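Local coordinates for protein probable fumarate reductase Ifc3 (Shewanella frigidimarina, PDB 1QO8) that reduces fumarate to succinate in vitro, using FAD and four covalently bound c-type hemes, essentially in that one direction, at residues M161-Q175 / D237-P250. Sequence-based numbering, arbitrary orientation.
Sequences MISAGGMNAVGTKQQ and DRTHRPHGGKSSGP. With FAD (flavin-adenine dinucleotide), chain G.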
loop_
_atom_site.group_PDB
_atom_site.type_symbol
_atom_site.label_atom_id
_atom_site.label_comp_id
_atom_site.label_asym_id
_atom_site.label_seq_id
_atom_site.Cartn_x
_atom_site.Cartn_y
_atom_site.Cartn_z
ATOM N N MET A 161 -17.995 13.794 -14.114
ATOM C CA MET A 161 -18.799 14.849 -14.663
ATOM C C MET A 161 -17.999 16.125 -14.802
ATOM O O MET A 161 -18.504 17.122 -15.295
ATOM C CB MET A 161 -20.019 15.099 -13.698
ATOM C CG MET A 161 -19.675 15.796 -12.421
ATOM S SD MET A 161 -20.839 15.754 -11.057
ATOM C CE MET A 161 -22.177 16.790 -11.779
ATOM N N ILE A 162 -16.803 16.203 -14.175
ATOM C CA ILE A 162 -16.007 17.425 -14.309
ATOM C C ILE A 162 -14.839 17.193 -15.241
ATOM O O ILE A 162 -13.945 18.002 -15.231
ATOM C CB ILE A 162 -15.492 17.988 -12.993
ATOM C CG1 ILE A 162 -14.698 16.876 -12.279
ATOM C CG2 ILE A 162 -16.693 18.569 -12.203
ATOM C CD1 ILE A 162 -14.115 17.452 -10.985
ATOM N N SER A 163 -14.829 16.042 -15.858
ATOM C CA SER A 163 -13.844 15.620 -16.837
ATOM C C SER A 163 -14.038 16.461 -18.122
ATOM O O SER A 163 -15.064 16.840 -18.611
ATOM C CB SER A 163 -13.833 14.134 -17.130
ATOM O OG SER A 163 -14.872 13.707 -17.958
ATOM N N ALA A 164 -12.904 16.828 -18.631
ATOM C CA ALA A 164 -12.303 17.689 -19.543
ATOM C C ALA A 164 -11.874 17.301 -20.946
ATOM O O ALA A 164 -11.927 17.954 -21.989
ATOM C CB ALA A 164 -10.864 17.671 -18.731
ATOM N N GLY A 165 -11.179 16.171 -21.031
ATOM C CA GLY A 165 -10.274 15.890 -22.154
ATOM C C GLY A 165 -10.652 14.575 -22.823
ATOM O O GLY A 165 -9.766 13.731 -22.965
ATOM N N GLY A 166 -11.905 14.300 -23.022
ATOM C CA GLY A 166 -12.494 13.190 -23.598
ATOM C C GLY A 166 -12.060 11.769 -23.364
ATOM O O GLY A 166 -11.374 11.439 -22.411
ATOM N N MET A 167 -12.351 10.922 -24.324
ATOM C CA MET A 167 -12.315 9.475 -24.277
ATOM C C MET A 167 -11.488 8.945 -25.450
ATOM O O MET A 167 -11.717 9.337 -26.608
ATOM C CB MET A 167 -13.778 9.016 -24.398
ATOM C CG MET A 167 -13.901 7.499 -24.421
ATOM S SD MET A 167 -15.512 6.751 -24.267
ATOM C CE MET A 167 -15.089 5.044 -24.570
ATOM N N ASN A 168 -10.424 8.227 -25.155
ATOM C CA ASN A 168 -9.578 7.525 -26.100
ATOM C C ASN A 168 -10.275 6.322 -26.693
ATOM O O ASN A 168 -11.016 5.581 -26.046
ATOM C CB ASN A 168 -8.238 7.101 -25.408
ATOM C CG ASN A 168 -7.374 8.296 -25.114
ATOM O OD1 ASN A 168 -7.540 9.371 -25.724
ATOM N ND2 ASN A 168 -6.425 8.271 -24.184
ATOM N N ALA A 169 -10.197 6.200 -28.015
ATOM C CA ALA A 169 -10.672 4.965 -28.684
ATOM C C ALA A 169 -9.883 4.794 -29.987
ATOM O O ALA A 169 -9.316 5.734 -30.551
ATOM C CB ALA A 169 -12.152 5.009 -28.956
ATOM N N VAL A 170 -9.795 3.584 -30.477
ATOM C CA VAL A 170 -9.059 3.259 -31.679
ATOM C C VAL A 170 -10.061 2.620 -32.654
ATOM O O VAL A 170 -10.762 1.739 -32.191
ATOM C CB VAL A 170 -7.912 2.265 -31.455
ATOM C CG1 VAL A 170 -8.238 1.015 -30.663
ATOM C CG2 VAL A 170 -7.436 1.771 -32.846
ATOM N N GLY A 171 -10.041 3.012 -33.918
ATOM C CA GLY A 171 -10.940 2.407 -34.898
ATOM C C GLY A 171 -12.289 3.087 -34.957
ATOM O O GLY A 171 -13.283 2.423 -35.251
ATOM N N THR A 172 -12.407 4.373 -34.679
ATOM C CA THR A 172 -13.776 4.940 -34.713
ATOM C C THR A 172 -14.052 5.576 -36.059
ATOM O O THR A 172 -13.214 5.930 -36.895
ATOM C CB THR A 172 -14.007 5.976 -33.598
ATOM O OG1 THR A 172 -13.138 7.076 -33.864
ATOM C CG2 THR A 172 -13.734 5.380 -32.222
ATOM N N LYS A 173 -15.334 5.829 -36.275
ATOM C CA LYS A 173 -15.705 6.587 -37.483
ATOM C C LYS A 173 -15.190 8.012 -37.353
ATOM O O LYS A 173 -14.945 8.624 -38.410
ATOM C CB LYS A 173 -17.200 6.445 -37.668
ATOM C CG LYS A 173 -18.032 7.187 -36.657
ATOM C CD LYS A 173 -19.498 7.118 -37.038
ATOM C CE LYS A 173 -20.425 7.845 -36.102
ATOM N NZ LYS A 173 -20.519 9.304 -36.344
ATOM N N GLN A 174 -14.954 8.601 -36.170
ATOM C CA GLN A 174 -14.359 9.947 -36.143
ATOM C C GLN A 174 -12.897 9.916 -36.641
ATOM O O GLN A 174 -12.406 10.867 -37.264
ATOM C CB GLN A 174 -14.410 10.662 -34.797
ATOM C CG GLN A 174 -15.771 11.045 -34.255
ATOM C CD GLN A 174 -16.609 9.889 -33.760
ATOM O OE1 GLN A 174 -16.233 8.707 -33.622
ATOM N NE2 GLN A 174 -17.858 10.196 -33.453
ATOM N N GLN A 175 -12.221 8.783 -36.434
ATOM C CA GLN A 175 -10.861 8.670 -36.924
ATOM C C GLN A 175 -10.938 8.514 -38.446
ATOM O O GLN A 175 -10.115 9.174 -39.071
ATOM C CB GLN A 175 -10.028 7.614 -36.231
ATOM C CG GLN A 175 -9.584 7.930 -34.799
ATOM C CD GLN A 175 -8.732 6.819 -34.213
ATOM O OE1 GLN A 175 -9.073 5.669 -34.400
ATOM N NE2 GLN A 175 -7.620 7.099 -33.550
ATOM N N ASP A 237 -4.109 10.909 -33.143
ATOM C CA ASP A 237 -5.239 11.588 -32.532
ATOM C C ASP A 237 -6.290 10.533 -32.186
ATOM O O ASP A 237 -6.625 9.813 -33.109
ATOM C CB ASP A 237 -5.874 12.553 -33.540
ATOM C CG ASP A 237 -4.978 13.712 -33.890
ATOM O OD1 ASP A 237 -3.732 13.609 -33.778
ATOM O OD2 ASP A 237 -5.599 14.721 -34.297
ATOM N N ARG A 238 -6.650 10.381 -30.936
ATOM C CA ARG A 238 -7.557 9.282 -30.533
ATOM C C ARG A 238 -8.583 9.708 -29.508
ATOM O O ARG A 238 -9.416 8.990 -28.983
ATOM C CB ARG A 238 -6.597 8.378 -29.708
ATOM C CG ARG A 238 -6.688 6.925 -30.057
ATOM C CD ARG A 238 -5.685 6.158 -29.190
ATOM N NE ARG A 238 -4.760 5.510 -30.114
ATOM C CZ ARG A 238 -3.446 5.616 -29.870
ATOM N NH1 ARG A 238 -2.920 6.255 -28.831
ATOM N NH2 ARG A 238 -2.653 5.064 -30.769
ATOM N N THR A 239 -8.555 10.920 -29.034
ATOM C CA THR A 239 -9.352 11.470 -27.954
ATOM C C THR A 239 -10.618 12.122 -28.501
ATOM O O THR A 239 -10.478 13.087 -29.253
ATOM C CB THR A 239 -8.439 12.503 -27.251
ATOM O OG1 THR A 239 -7.211 11.925 -26.785
ATOM C CG2 THR A 239 -9.215 13.101 -26.073
ATOM N N HIS A 240 -11.803 11.619 -28.191
ATOM C CA HIS A 240 -13.093 12.057 -28.663
ATOM C C HIS A 240 -13.810 12.880 -27.571
ATOM O O HIS A 240 -13.785 12.458 -26.430
ATOM C CB HIS A 240 -13.942 10.863 -29.019
ATOM C CG HIS A 240 -13.331 9.904 -29.988
ATOM N ND1 HIS A 240 -12.221 9.138 -29.727
ATOM C CD2 HIS A 240 -13.711 9.610 -31.267
ATOM C CE1 HIS A 240 -11.913 8.407 -30.789
ATOM N NE2 HIS A 240 -12.817 8.673 -31.715
ATOM N N ARG A 241 -14.258 14.075 -27.928
ATOM C CA ARG A 241 -14.872 15.109 -27.188
ATOM C C ARG A 241 -16.109 15.586 -28.000
ATOM O O ARG A 241 -16.191 15.361 -29.199
ATOM C CB ARG A 241 -13.968 16.333 -27.074
ATOM C CG ARG A 241 -12.780 16.352 -26.183
ATOM C CD ARG A 241 -12.071 17.693 -26.055
ATOM N NE ARG A 241 -10.909 17.478 -25.159
ATOM C CZ ARG A 241 -9.668 17.159 -25.517
ATOM N NH1 ARG A 241 -9.205 16.880 -26.728
ATOM N NH2 ARG A 241 -8.761 17.053 -24.535
ATOM N N PRO A 242 -17.064 16.198 -27.371
ATOM C CA PRO A 242 -18.278 16.725 -28.006
ATOM C C PRO A 242 -17.865 17.753 -29.056
ATOM O O PRO A 242 -16.925 18.511 -28.822
ATOM C CB PRO A 242 -19.090 17.399 -26.871
ATOM C CG PRO A 242 -18.524 16.666 -25.655
ATOM C CD PRO A 242 -17.037 16.575 -25.931
ATOM N N HIS A 243 -18.515 17.759 -30.197
ATOM C CA HIS A 243 -18.193 18.771 -31.224
ATOM C C HIS A 243 -18.172 20.149 -30.613
ATOM O O HIS A 243 -17.119 20.760 -30.315
ATOM C CB HIS A 243 -19.231 18.759 -32.347
ATOM C CG HIS A 243 -18.836 19.600 -33.537
ATOM N ND1 HIS A 243 -19.765 20.089 -34.430
ATOM C CD2 HIS A 243 -17.612 20.039 -33.946
ATOM C CE1 HIS A 243 -19.104 20.778 -35.352
ATOM N NE2 HIS A 243 -17.795 20.773 -35.085
ATOM N N GLY A 244 -19.306 20.778 -30.441
ATOM C CA GLY A 244 -19.159 22.056 -29.637
ATOM C C GLY A 244 -19.959 21.717 -28.354
ATOM O O GLY A 244 -19.971 20.535 -27.949
ATOM N N GLY A 245 -20.679 22.714 -27.837
ATOM C CA GLY A 245 -21.564 22.374 -26.700
ATOM C C GLY A 245 -20.764 22.049 -25.439
ATOM O O GLY A 245 -19.769 22.713 -25.156
ATOM N N LYS A 246 -21.164 21.024 -24.702
ATOM C CA LYS A 246 -20.544 20.742 -23.388
ATOM C C LYS A 246 -19.115 20.217 -23.535
ATOM O O LYS A 246 -18.888 19.600 -24.570
ATOM C CB LYS A 246 -21.374 19.659 -22.658
ATOM C CG LYS A 246 -22.797 20.160 -22.354
ATOM C CD LYS A 246 -23.804 19.069 -21.992
ATOM C CE LYS A 246 -25.134 19.702 -21.529
ATOM N NZ LYS A 246 -26.189 18.635 -21.418
ATOM N N SER A 247 -18.297 20.349 -22.517
ATOM C CA SER A 247 -17.219 19.485 -22.108
ATOM C C SER A 247 -17.564 17.997 -22.057
ATOM O O SER A 247 -18.749 17.671 -21.903
ATOM C CB SER A 247 -16.776 19.877 -20.679
ATOM O OG SER A 247 -16.257 21.179 -20.934
ATOM N N SER A 248 -16.556 17.130 -22.208
ATOM C CA SER A 248 -16.905 15.714 -22.333
ATOM C C SER A 248 -17.486 15.111 -21.043
ATOM O O SER A 248 -18.407 14.336 -21.116
ATOM C CB SER A 248 -15.627 14.960 -22.769
ATOM O OG SER A 248 -14.583 15.295 -21.900
ATOM N N GLY A 249 -17.117 15.448 -19.851
ATOM C CA GLY A 249 -17.597 15.008 -18.563
ATOM C C GLY A 249 -19.132 15.227 -18.487
ATOM O O GLY A 249 -19.838 14.273 -18.207
ATOM N N PRO A 250 -19.549 16.493 -18.645
ATOM C CA PRO A 250 -20.953 16.876 -18.511
ATOM C C PRO A 250 -21.735 16.216 -19.624
ATOM O O PRO A 250 -22.771 15.583 -19.357
ATOM C CB PRO A 250 -20.955 18.414 -18.654
ATOM C CG PRO A 250 -19.620 18.782 -18.028
ATOM C CD PRO A 250 -18.672 17.678 -18.444
HETATM P PA FAD G . -16.309 8.782 -10.284
HETATM O O1A FAD G . -16.795 9.500 -11.505
HETATM O O2A FAD G . -15.654 9.446 -9.301
HETATM O O5B FAD G . -17.661 8.509 -9.531
HETATM C C5B FAD G . -17.757 7.640 -8.328
HETATM C C4B FAD G . -19.239 7.804 -7.721
HETATM O O4B FAD G . -19.219 6.887 -6.522
HETATM C C3B FAD G . -19.436 9.217 -7.080
HETATM O O3B FAD G . -20.423 10.026 -7.540
HETATM C C2B FAD G . -19.235 8.995 -5.536
HETATM O O2B FAD G . -20.001 9.882 -4.685
HETATM C C1B FAD G . -19.843 7.648 -5.412
HETATM N N9A FAD G . -19.377 6.910 -4.231
HETATM C C8A FAD G . -18.126 6.899 -3.666
HETATM N N7A FAD G . -18.093 6.224 -2.550
HETATM C C5A FAD G . -19.387 5.753 -2.353
HETATM C C6A FAD G . -20.026 5.019 -1.264
HETATM N N6A FAD G . -19.399 4.592 -0.203
HETATM N N1A FAD G . -21.336 4.735 -1.474
HETATM C C2A FAD G . -22.063 5.232 -2.532
HETATM N N3A FAD G . -21.554 5.934 -3.569
HETATM C C4A FAD G . -20.227 6.175 -3.390
HETATM N N1 FAD G . -9.735 11.112 -17.455
HETATM C C2 FAD G . -9.804 10.935 -18.747
HETATM O O2 FAD G . -9.609 9.936 -19.358
HETATM N N3 FAD G . -10.148 11.989 -19.646
HETATM C C4 FAD G . -10.419 13.217 -19.050
HETATM O O4 FAD G . -10.668 14.161 -19.745
HETATM C C4X FAD G . -10.272 13.399 -17.608
HETATM N N5 FAD G . -10.473 14.606 -17.056
HETATM C C5X FAD G . -10.419 14.774 -15.714
HETATM C C6 FAD G . -10.656 16.058 -15.204
HETATM C C7 FAD G . -10.617 16.260 -13.845
HETATM C C7M FAD G . -10.861 17.597 -13.221
HETATM C C8 FAD G . -10.374 15.127 -12.988
HETATM C C8M FAD G . -10.401 15.321 -11.502
HETATM C C9 FAD G . -10.173 13.865 -13.484
HETATM C C9A FAD G . -10.189 13.642 -14.840
HETATM N N10 FAD G . -9.963 12.401 -15.468
HETATM C C10 FAD G . -9.993 12.248 -16.800
HETATM C "C1'" FAD G . -10.084 11.138 -14.672
HETATM C "C2'" FAD G . -11.480 10.479 -14.935
HETATM O "O2'" FAD G . -12.351 11.660 -14.956
HETATM C "C3'" FAD G . -11.848 9.759 -13.615
HETATM O "O3'" FAD G . -10.873 8.758 -13.295
HETATM C "C4'" FAD G . -13.044 8.806 -13.948
HETATM O "O4'" FAD G . -14.138 9.725 -14.252
HETATM C "C5'" FAD G . -13.401 8.082 -12.601
HETATM O "O5'" FAD G . -14.818 7.490 -12.891
HETATM P P FAD G . -15.534 6.555 -11.898
HETATM O O1P FAD G . -16.827 6.191 -12.592
HETATM O O2P FAD G . -14.575 5.588 -11.602
HETATM O O3P FAD G . -15.649 7.364 -10.701
HETATM O O HOH W 1 -14.268 18.300 -23.422
#
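With CG beside its own backbone N and anti to the carbonyl carbon (chi1 -54°), His240 turns its imidazole toward the opposing segment, past Ala169 to the start of the helix at 173, while Thr172, its OG1 set between N and carbonyl carbon (chi1 65°), meets the ring from the other end. Both ring nitrogens are thereby gripped at the edge: NE2 shares a 2.7 Å hydrogen bond with Thr172 OG1, and ND1 donates in the ring plane to Met167 O at 3.2 Å. That carbonyl also accepts from His240 N, within a hydrogen-bonded antiparallel pair. A leucine in place of His240 would probably leave Thr172 OG1 without this partner and Met167 O with one donor fewer. Thr172 OG1 also caps the helix, accepting from Gln175 N, and Gln175 NE2 reaches Asp237 O at 2.9 Å, almost straight, and Asp182 as well.

On the face opposite Met167 and His240, Thr239 OG1 donates to Asn168 OD1 (2.8 Å), while Asn168 ND2 goes to Gly541 O. Toward the flavin, Ser248 OG accepts from Gly166 N (3.1 Å), bracing the Gly165-Gly166 turn that binds FAD in the FAD-binding domain; Gly166 O receives FAD N3 at 3.1 Å.

Strand 167-168 forms one edge of a three-stranded antiparallel sheet, with 239-241 central and 227-229 beyond; Met167 packs on helix 543-563, and helix 248-262 begins beside the flavin-binding turn.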